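Local coordinates for Non-sulfated chondroitin lyase E66 (Autographa californica nucleopolyhedrovirus, PDB 3VSN), which cleaves non-sulfated chondroitin as a polysaccharide lyase of the viral envelope and is essential for oral infection of the insect host, at residues C511-T525 with S532-T544. Sequence-based numbering, arbitrary orientation.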
loop_
_atom_site.group_PDB
_atom_site.type_symbol
_atom_site.label_atom_id
_atom_site.label_comp_id
_atom_site.label_asym_id
_atom_site.label_seq_id
_atom_site.Cartn_x
_atom_site.Cartn_y
_atom_site.Cartn_z
ATOM N N CYS A 511 0.623 -22.770 -9.409
ATOM C CA CYS A 511 -0.480 -23.182 -8.531
ATOM C C CYS A 511 -0.642 -24.701 -8.412
ATOM O O CYS A 511 -0.325 -25.450 -9.343
ATOM C CB CYS A 511 -1.802 -22.534 -8.971
ATOM S SG CYS A 511 -2.523 -23.197 -10.496
ATOM N N HIS A 512 -1.130 -25.130 -7.246
ATOM C CA HIS A 512 -1.435 -26.525 -6.942
ATOM C C HIS A 512 -2.658 -26.605 -6.070
ATOM O O HIS A 512 -2.882 -25.738 -5.224
ATOM C CB HIS A 512 -0.269 -27.182 -6.203
ATOM C CG HIS A 512 0.994 -27.290 -7.023
ATOM N ND1 HIS A 512 1.208 -28.294 -7.891
ATOM C CD2 HIS A 512 2.118 -26.475 -7.082
ATOM C CE1 HIS A 512 2.410 -28.133 -8.475
ATOM N NE2 HIS A 512 2.964 -27.017 -7.979
ATOM N N ARG A 513 -3.459 -27.647 -6.271
ATOM C CA ARG A 513 -4.553 -27.973 -5.361
ATOM C C ARG A 513 -3.944 -28.631 -4.119
ATOM O O ARG A 513 -2.965 -29.368 -4.225
ATOM C CB ARG A 513 -5.550 -28.914 -6.057
ATOM C CG ARG A 513 -6.601 -29.565 -5.166
ATOM C CD ARG A 513 -7.548 -30.439 -5.988
ATOM N NE ARG A 513 -8.486 -31.171 -5.139
ATOM C CZ ARG A 513 -8.268 -32.391 -4.651
ATOM N NH1 ARG A 513 -9.178 -32.967 -3.878
ATOM N NH2 ARG A 513 -7.142 -33.039 -4.936
ATOM N N VAL A 514 -4.504 -28.338 -2.948
ATOM C CA VAL A 514 -4.072 -28.984 -1.707
ATOM C C VAL A 514 -5.237 -29.797 -1.129
ATOM O O VAL A 514 -6.163 -29.226 -0.547
ATOM C CB VAL A 514 -3.543 -27.965 -0.665
ATOM C CG1 VAL A 514 -3.129 -28.669 0.623
ATOM C CG2 VAL A 514 -2.373 -27.169 -1.229
ATOM N N PRO A 515 -5.208 -31.133 -1.313
ATOM C CA PRO A 515 -6.282 -31.927 -0.719
ATOM C C PRO A 515 -6.133 -32.013 0.794
ATOM O O PRO A 515 -5.014 -31.972 1.315
ATOM C CB PRO A 515 -6.102 -33.308 -1.358
ATOM C CG PRO A 515 -4.656 -33.370 -1.733
ATOM C CD PRO A 515 -4.274 -31.959 -2.103
ATOM N N ILE A 516 -7.263 -32.090 1.488
ATOM C CA ILE A 516 -7.279 -32.327 2.925
ATOM C C ILE A 516 -8.349 -33.377 3.178
ATOM O O ILE A 516 -9.524 -33.150 2.909
ATOM C CB ILE A 516 -7.603 -31.052 3.743
ATOM C CG1 ILE A 516 -6.655 -29.897 3.374
ATOM C CG2 ILE A 516 -7.539 -31.359 5.238
ATOM C CD1 ILE A 516 -6.959 -28.580 4.063
ATOM N N THR A 517 -7.939 -34.533 3.685
ATOM C CA THR A 517 -8.885 -35.615 3.939
ATOM C C THR A 517 -9.999 -35.114 4.857
ATOM O O THR A 517 -9.735 -34.439 5.855
ATOM C CB THR A 517 -8.182 -36.852 4.524
ATOM O OG1 THR A 517 -7.046 -37.171 3.710
ATOM C CG2 THR A 517 -9.132 -38.056 4.563
ATOM N N ASN A 518 -11.240 -35.414 4.474
ATOM C CA ASN A 518 -12.447 -35.019 5.212
ATOM C C ASN A 518 -12.896 -33.565 5.012
ATOM O O ASN A 518 -13.813 -33.102 5.688
ATOM C CB ASN A 518 -12.336 -35.368 6.709
ATOM C CG ASN A 518 -12.165 -36.856 6.945
ATOM O OD1 ASN A 518 -11.233 -37.286 7.629
ATOM N ND2 ASN A 518 -13.055 -37.650 6.367
ATOM N N ILE A 519 -12.249 -32.861 4.084
ATOM C CA ILE A 519 -12.678 -31.530 3.646
ATOM C C ILE A 519 -12.846 -31.578 2.129
ATOM O O ILE A 519 -11.983 -32.101 1.424
ATOM C CB ILE A 519 -11.654 -30.437 4.033
ATOM C CG1 ILE A 519 -11.585 -30.298 5.559
ATOM C CG2 ILE A 519 -11.995 -29.101 3.370
ATOM C CD1 ILE A 519 -10.608 -29.253 6.048
ATOM N N ASN A 520 -13.956 -31.049 1.626
ATOM C CA ASN A 520 -14.165 -31.013 0.183
ATOM C C ASN A 520 -13.282 -29.969 -0.500
ATOM O O ASN A 520 -13.393 -28.774 -0.228
ATOM C CB ASN A 520 -15.633 -30.774 -0.171
ATOM C CG ASN A 520 -15.908 -30.986 -1.642
ATOM O OD1 ASN A 520 -16.041 -30.031 -2.404
ATOM N ND2 ASN A 520 -15.942 -32.248 -2.066
ATOM N N VAL A 521 -12.392 -30.437 -1.368
ATOM C CA VAL A 521 -11.524 -29.551 -2.137
ATOM C C VAL A 521 -11.717 -29.881 -3.611
ATOM O O VAL A 521 -11.276 -30.939 -4.073
ATOM C CB VAL A 521 -10.034 -29.706 -1.745
ATOM C CG1 VAL A 521 -9.158 -28.748 -2.549
ATOM C CG2 VAL A 521 -9.838 -29.470 -0.255
ATOM N N PRO A 522 -12.390 -28.986 -4.355
ATOM C CA PRO A 522 -12.669 -29.241 -5.767
ATOM C C PRO A 522 -11.394 -29.309 -6.593
ATOM O O PRO A 522 -10.359 -28.778 -6.182
ATOM C CB PRO A 522 -13.493 -28.018 -6.189
ATOM C CG PRO A 522 -14.078 -27.499 -4.914
ATOM C CD PRO A 522 -12.993 -27.719 -3.905
ATOM N N SER A 523 -11.473 -29.953 -7.753
ATOM C CA SER A 523 -10.344 -29.983 -8.667
ATOM C C SER A 523 -10.153 -28.610 -9.319
ATOM O O SER A 523 -11.043 -27.752 -9.267
ATOM C CB SER A 523 -10.531 -31.074 -9.724
ATOM O OG SER A 523 -11.430 -30.659 -10.733
ATOM N N LEU A 524 -8.980 -28.406 -9.910
ATOM C CA LEU A 524 -8.688 -27.188 -10.656
ATOM C C LEU A 524 -9.251 -27.296 -12.063
ATOM O O LEU A 524 -9.025 -28.292 -12.753
ATOM C CB LEU A 524 -7.177 -26.949 -10.722
ATOM C CG LEU A 524 -6.382 -26.890 -9.414
ATOM C CD1 LEU A 524 -4.892 -26.769 -9.711
ATOM C CD2 LEU A 524 -6.851 -25.743 -8.532
ATOM N N THR A 525 -9.992 -26.271 -12.475
ATOM C CA THR A 525 -10.556 -26.209 -13.820
ATOM C C THR A 525 -10.291 -24.837 -14.430
ATOM O O THR A 525 -10.047 -23.865 -13.709
ATOM C CB THR A 525 -12.069 -26.520 -13.833
ATOM O OG1 THR A 525 -12.734 -25.714 -12.854
ATOM C CG2 THR A 525 -12.322 -27.999 -13.540
ATOM N N SER A 532 -10.922 -10.694 -21.610
ATOM C CA SER A 532 -9.658 -10.138 -21.122
ATOM C C SER A 532 -8.964 -11.021 -20.082
ATOM O O SER A 532 -7.829 -10.740 -19.687
ATOM C CB SER A 532 -9.894 -8.751 -20.507
ATOM O OG SER A 532 -10.487 -7.860 -21.435
ATOM N N VAL A 533 -9.647 -12.075 -19.637
ATOM C CA VAL A 533 -9.202 -12.852 -18.477
ATOM C C VAL A 533 -9.308 -14.367 -18.696
ATOM O O VAL A 533 -10.277 -14.847 -19.291
ATOM C CB VAL A 533 -10.009 -12.453 -17.216
ATOM C CG1 VAL A 533 -9.620 -13.301 -16.011
ATOM C CG2 VAL A 533 -9.814 -10.977 -16.894
ATOM N N GLU A 534 -8.302 -15.103 -18.220
ATOM C CA GLU A 534 -8.376 -16.563 -18.099
ATOM C C GLU A 534 -8.115 -16.959 -16.639
ATOM O O GLU A 534 -7.274 -16.350 -15.962
ATOM C CB GLU A 534 -7.376 -17.255 -19.038
ATOM C CG GLU A 534 -7.633 -18.746 -19.241
ATOM C CD GLU A 534 -6.541 -19.455 -20.037
ATOM O OE1 GLU A 534 -5.399 -18.940 -20.110
ATOM O OE2 GLU A 534 -6.824 -20.552 -20.581
ATOM N N LEU A 535 -8.836 -17.972 -16.162
ATOM C CA LEU A 535 -8.748 -18.400 -14.765
ATOM C C LEU A 535 -8.458 -19.881 -14.606
ATOM O O LEU A 535 -8.862 -20.699 -15.434
ATOM C CB LEU A 535 -10.064 -18.117 -14.028
ATOM C CG LEU A 535 -10.708 -16.730 -14.035
ATOM C CD1 LEU A 535 -12.106 -16.823 -13.438
ATOM C CD2 LEU A 535 -9.861 -15.721 -13.269
ATOM N N VAL A 536 -7.754 -20.211 -13.527
ATOM C CA VAL A 536 -7.801 -21.546 -12.938
ATOM C C VAL A 536 -8.618 -21.357 -11.665
ATOM O O VAL A 536 -8.327 -20.463 -10.865
ATOM C CB VAL A 536 -6.401 -22.086 -12.594
ATOM C CG1 VAL A 536 -6.503 -23.442 -11.903
ATOM C CG2 VAL A 536 -5.540 -22.189 -13.846
ATOM N N GLU A 537 -9.648 -22.176 -11.483
ATOM C CA GLU A 537 -10.565 -21.982 -10.359
ATOM C C GLU A 537 -11.009 -23.300 -9.735
ATOM O O GLU A 537 -10.875 -24.362 -10.343
ATOM C CB GLU A 537 -11.785 -21.150 -10.795
ATOM C CG GLU A 537 -12.662 -21.825 -11.848
ATOM C CD GLU A 537 -13.761 -20.930 -12.407
ATOM O OE1 GLU A 537 -13.729 -19.699 -12.188
ATOM O OE2 GLU A 537 -14.672 -21.465 -13.080
ATOM N N GLN A 538 -11.519 -23.215 -8.510
ATOM C CA GLN A 538 -12.174 -24.341 -7.859
ATOM C C GLN A 538 -13.655 -24.011 -7.726
ATOM O O GLN A 538 -14.039 -23.099 -6.981
ATOM C CB GLN A 538 -11.536 -24.643 -6.496
ATOM C CG GLN A 538 -10.170 -25.317 -6.603
ATOM C CD GLN A 538 -9.563 -25.686 -5.255
ATOM O OE1 GLN A 538 -10.201 -25.560 -4.213
ATOM N NE2 GLN A 538 -8.318 -26.147 -5.276
ATOM N N ILE A 539 -14.476 -24.741 -8.477
ATOM C CA ILE A 539 -15.916 -24.507 -8.503
ATOM C C ILE A 539 -16.566 -25.086 -7.244
ATOM O O ILE A 539 -16.291 -26.223 -6.856
ATOM C CB ILE A 539 -16.569 -25.077 -9.787
ATOM C CG1 ILE A 539 -15.986 -24.387 -11.034
ATOM C CG2 ILE A 539 -18.085 -24.898 -9.749
ATOM C CD1 ILE A 539 -16.237 -25.111 -12.345
ATOM N N ILE A 540 -17.413 -24.284 -6.608
ATOM C CA ILE A 540 -18.109 -24.685 -5.386
ATOM C C ILE A 540 -19.624 -24.640 -5.612
ATOM O O ILE A 540 -20.145 -23.682 -6.188
ATOM C CB ILE A 540 -17.689 -23.812 -4.177
ATOM C CG1 ILE A 540 -17.797 -22.312 -4.517
ATOM C CG2 ILE A 540 -16.268 -24.164 -3.744
ATOM C CD1 ILE A 540 -17.609 -21.371 -3.339
ATOM N N SER A 541 -20.329 -25.678 -5.169
ATOM C CA SER A 541 -21.764 -25.789 -5.456
ATOM C C SER A 541 -22.583 -24.698 -4.764
ATOM O O SER A 541 -22.303 -24.340 -3.618
ATOM C CB SER A 541 -22.293 -27.171 -5.069
ATOM O OG SER A 541 -22.339 -27.322 -3.661
ATOM N N PHE A 542 -23.590 -24.173 -5.461
ATOM C CA PHE A 542 -24.491 -23.203 -4.838
ATOM C C PHE A 542 -25.204 -23.806 -3.625
ATOM O O PHE A 542 -25.472 -23.095 -2.660
ATOM C CB PHE A 542 -25.473 -22.560 -5.840
ATOM C CG PHE A 542 -26.422 -23.530 -6.503
ATOM C CD1 PHE A 542 -27.616 -23.903 -5.884
ATOM C CD2 PHE A 542 -26.145 -24.033 -7.772
ATOM C CE1 PHE A 542 -28.498 -24.785 -6.506
ATOM C CE2 PHE A 542 -27.021 -24.916 -8.397
ATOM C CZ PHE A 542 -28.198 -25.291 -7.764
ATOM N N GLN A 543 -25.469 -25.114 -3.661
ATOM C CA GLN A 543 -26.101 -25.806 -2.524
ATOM C C GLN A 543 -25.281 -25.694 -1.237
ATOM O O GLN A 543 -25.834 -25.419 -0.168
ATOM C CB GLN A 543 -26.374 -27.286 -2.833
ATOM C CG GLN A 543 -27.440 -27.537 -3.892
ATOM C CD GLN A 543 -26.869 -27.624 -5.294
ATOM O OE1 GLN A 543 -25.789 -27.101 -5.576
ATOM N NE2 GLN A 543 -27.599 -28.289 -6.186
ATOM N N THR A 544 -23.970 -25.918 -1.340
ATOM C CA THR A 544 -23.095 -25.844 -0.159
ATOM C C THR A 544 -22.865 -24.397 0.279
ATOM O O THR A 544 -22.684 -24.128 1.467
ATOM C CB THR A 544 -21.740 -26.566 -0.357
ATOM O OG1 THR A 544 -21.064 -26.031 -1.501
ATOM C CG2 THR A 544 -21.945 -28.079 -0.530
HETATM O O HOH W 1 -13.301 -26.689 -10.324
HETATM O O HOH W 2 -13.707 -23.728 -14.377
#
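Q538 sets CG anti to its own carbonyl carbon (chi1 -74°) and runs extended beyond it, which lays the amide against R513, V521, P522 and L524 of the loop. It crosses P522 at about a right angle: Q538 OE1 lies 3.5 Å from P522 CD, and V521 CG1 packs beside the same oxygen. On the other branch, Q538 NE2 meets L524 CD2 at 3.6 Å and the CG of R513. Q538 NE2 also donates to C553 O, giving this buried nitrogen a polar partner. R513 reaches straight across the loop and grips V521 O side-on with NE and NH1, the oxygen lying in the guanidinium plane; the NH1 bond is 2.9 Å. P522 CG rests 3.2 Å from I539 O.

At T525 the segments form an antiparallel hydrogen-bonded pair: T525 N donates to E537 O (3.0 Å) and E537 N to T525 O (2.8 Å). Next to this pair, where direct backbone bonding stops, one water donates to S523 O, accepts from I539 N and bonds T525 OG1; a second, at the pair itself, joins T525 OG1 to E537 OE2, which also forms salt bridges with R527 and R473. L524 CB packs on V536 CG1 (3.8 Å).

Strand 533-540 lies between edge strand 525-530 and strand 472-480, and the loop after strand 509-513 links this four-stranded sheet to the seven-stranded one, where 509-513 pairs with 504-506 and 550-558.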